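Local structure of type IV secretion system protein DotB (Yersinia pseudotuberculosis IP 31758, 6GEF) at residues Val45-Phe48 / Leu49-Ala53. The protein probably hydrolyses ATP, as a hexameric AAA+ ATPase of the GSP E family belonging to a type IVb secretion system. Sequence-based numbering, arbitrary orientation.
Sequences VLEF and LAHEA
Phe48 O accepts weak hydrogen bonds from two amides at the end of helix 38-50, Ala53 N at 3.3 Å and His51 N at 3.0 Å. The longer of the two is nearly straight, with an N-H...O angle of 169°. Together with Glu52 N bonded back to Leu49 O at 3.0 Å, the Ala53 N bond makes a Schellman motif, a worked example of how a helix end can keep two of its last carbonyls, those of Phe48 and Leu49, in use; the His51 N bond is an addition to it. Glu52 takes the positive phi of 63° that turns the chain out of the helix and into strand 53-59. One turn earlier the pattern is still alpha-helical: Leu49 N binds Val45 O, and Ala50 N binds Leu46 O at 2.9 Å.

The apolar signature of the motif is Phe48 CB against Ala53 CB, 4.3 Å apart; both side chains also pack on Ala66 of strand 65-68. Leu49 instead reaches Phe129 and Tyr131 of strand 128-140, so the helix end lies against the antiparallel sheet of the N-terminal part of the chain.

Glu47 and His51, one turn apart, share a flank of the helix. His51 CD2 lies 3.3 Å from Glu47 O, which sits at the ring edge, near its plane. Glu47 extends with CG anti to the backbone N (chi1 166°) and then bends, bringing OE1 in the imidazole plane, 3.6 Å from His51 NE2, while carboxylate and ring stand almost perpendicular. Close as they are, both atoms have their hydrogen bonds elsewhere. In the chain leading up to helix 38-50, Phe25 O accepts from His51 NE2 and Thr27 OG1 bonds Glu47 OE2. NE2 must therefore carry a proton, and the nearby carboxylate would tend to favour a positively charged imidazole.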
ATOM      1  N   VAL A  45      39.495  -8.444  31.230  1.00 69.86           N
ATOM      2  CA  VAL A  45      38.093  -8.557  31.580  1.00 69.15           C
ATOM      3  C   VAL A  45      37.957  -9.194  32.933  1.00 70.84           C
ATOM      4  O   VAL A  45      36.961  -8.944  33.661  1.00 77.38           O
ATOM      5  CB  VAL A  45      37.281  -9.256  30.470  1.00 69.66           C
ATOM      6  CG1 VAL A  45      37.991  -9.137  29.137  1.00 71.42           C
ATOM      7  CG2 VAL A  45      37.014 -10.686  30.837  1.00 72.76           C
ATOM      8  N   LEU A  46      38.825 -10.116  33.310  1.00 74.63           N
ATOM      9  CA  LEU A  46      38.823 -10.680  34.666  1.00 73.00           C
ATOM     10  C   LEU A  46      39.265  -9.641  35.699  1.00 73.51           C
ATOM     11  O   LEU A  46      38.732  -9.621  36.807  1.00 78.00           O
ATOM     12  CB  LEU A  46      39.689 -11.924  34.722  1.00 76.79           C
ATOM     13  CG  LEU A  46      39.052 -13.222  34.230  1.00 78.55           C
ATOM     14  CD1 LEU A  46      40.178 -14.256  33.953  1.00 77.77           C
ATOM     15  CD2 LEU A  46      38.051 -13.731  35.270  1.00 78.46           C
ATOM     16  N   GLU A  47      40.226  -8.807  35.366  1.00 73.07           N
ATOM     17  CA  GLU A  47      40.593  -7.702  36.230  1.00 72.20           C
ATOM     18  C   GLU A  47      39.409  -6.761  36.455  1.00 71.42           C
ATOM     19  O   GLU A  47      39.124  -6.375  37.587  1.00 71.47           O
ATOM     20  CB  GLU A  47      41.812  -6.956  35.651  1.00 71.39           C
ATOM     21  CG  GLU A  47      42.082  -5.598  36.292  1.00 72.28           C
ATOM     22  CD  GLU A  47      42.274  -5.680  37.768  1.00 76.88           C
ATOM     23  OE1 GLU A  47      42.625  -4.656  38.376  1.00 83.18           O
ATOM     24  OE2 GLU A  47      42.081  -6.767  38.364  1.00 78.93           O
ATOM     25  N   PHE A  48      38.769  -6.327  35.389  1.00 68.14           N
ATOM     26  CA  PHE A  48      37.540  -5.547  35.527  1.00 70.97           C
ATOM     27  C   PHE A  48      36.494  -6.308  36.311  1.00 70.75           C
ATOM     28  O   PHE A  48      35.695  -5.695  37.033  1.00 73.24           O
ATOM     29  CB  PHE A  48      37.005  -5.123  34.146  1.00 67.63           C
ATOM     30  CG  PHE A  48      37.681  -3.912  33.584  1.00 68.49           C
ATOM     31  CD1 PHE A  48      37.893  -2.797  34.366  1.00 68.78           C
ATOM     32  CD2 PHE A  48      38.097  -3.874  32.269  1.00 69.60           C
ATOM     33  CE1 PHE A  48      38.506  -1.655  33.844  1.00 68.77           C
ATOM     34  CE2 PHE A  48      38.699  -2.736  31.750  1.00 69.84           C
ATOM     35  CZ  PHE A  48      38.911  -1.637  32.546  1.00 68.68           C
ATOM     36  N   LEU A  49      36.432  -7.622  36.172  1.00 68.71           N
ATOM     37  CA  LEU A  49      35.398  -8.404  36.856  1.00 69.00           C
ATOM     38  C   LEU A  49      35.641  -8.471  38.339  1.00 69.27           C
ATOM     39  O   LEU A  49      34.701  -8.496  39.130  1.00 71.53           O
ATOM     40  CB  LEU A  49      35.306  -9.806  36.240  1.00 70.78           C
ATOM     41  CG  LEU A  49      34.010 -10.574  36.499  1.00 76.54           C
ATOM     42  CD1 LEU A  49      34.069 -11.897  35.736  1.00 80.63           C
ATOM     43  CD2 LEU A  49      33.801 -10.782  37.965  1.00 81.19           C
ATOM     44  N   ALA A  50      36.894  -8.527  38.774  1.00 70.30           N
ATOM     45  CA  ALA A  50      37.226  -8.299  40.182  1.00 72.34           C
ATOM     46  C   ALA A  50      36.567  -7.014  40.726  1.00 72.86           C
ATOM     47  O   ALA A  50      36.137  -6.975  41.864  1.00 78.80           O
ATOM     48  CB  ALA A  50      38.730  -8.275  40.381  1.00 74.32           C
ATOM     49  N   HIS A  51      36.495  -6.001  39.897  1.00 72.21           N
ATOM     50  CA  HIS A  51      35.941  -4.708  40.297  1.00 73.69           C
ATOM     51  C   HIS A  51      34.415  -4.626  40.168  1.00 74.08           C
ATOM     52  O   HIS A  51      33.860  -3.594  40.508  1.00 71.54           O
ATOM     53  CB  HIS A  51      36.579  -3.569  39.491  1.00 69.84           C
ATOM     54  CG  HIS A  51      37.968  -3.225  39.935  1.00 69.23           C
ATOM     55  ND1 HIS A  51      38.200  -2.347  40.970  1.00 68.41           N
ATOM     56  CD2 HIS A  51      39.183  -3.624  39.495  1.00 71.67           C
ATOM     57  CE1 HIS A  51      39.497  -2.229  41.162  1.00 72.10           C
ATOM     58  NE2 HIS A  51      40.111  -2.997  40.281  1.00 74.95           N
ATOM     59  N   GLU A  52      33.767  -5.687  39.678  1.00 75.86           N
ATOM     60  CA  GLU A  52      32.332  -5.720  39.517  1.00 79.21           C
ATOM     61  C   GLU A  52      31.873  -4.651  38.518  1.00 78.29           C
ATOM     62  O   GLU A  52      30.760  -4.072  38.655  1.00 80.21           O
ATOM     63  CB  GLU A  52      31.569  -5.575  40.851  1.00 84.10           C
ATOM     64  CG  GLU A  52      32.002  -6.525  41.946  1.00 90.42           C
ATOM     65  CD  GLU A  52      31.642  -7.976  41.593  1.00 96.97           C
ATOM     66  OE1 GLU A  52      30.462  -8.189  41.214  1.00 97.99           O
ATOM     67  OE2 GLU A  52      32.516  -8.897  41.676  1.00101.72           O
ATOM     68  N   ALA A  53      32.622  -4.482  37.438  1.00 72.43           N
ATOM     69  CA  ALA A  53      32.197  -3.598  36.354  1.00 70.41           C
ATOM     70  C   ALA A  53      31.029  -4.222  35.614  1.00 68.16           C
ATOM     71  O   ALA A  53      31.044  -5.403  35.292  1.00 70.55           O
ATOM     72  CB  ALA A  53      33.345  -3.341  35.394  1.00 71.46           C
TER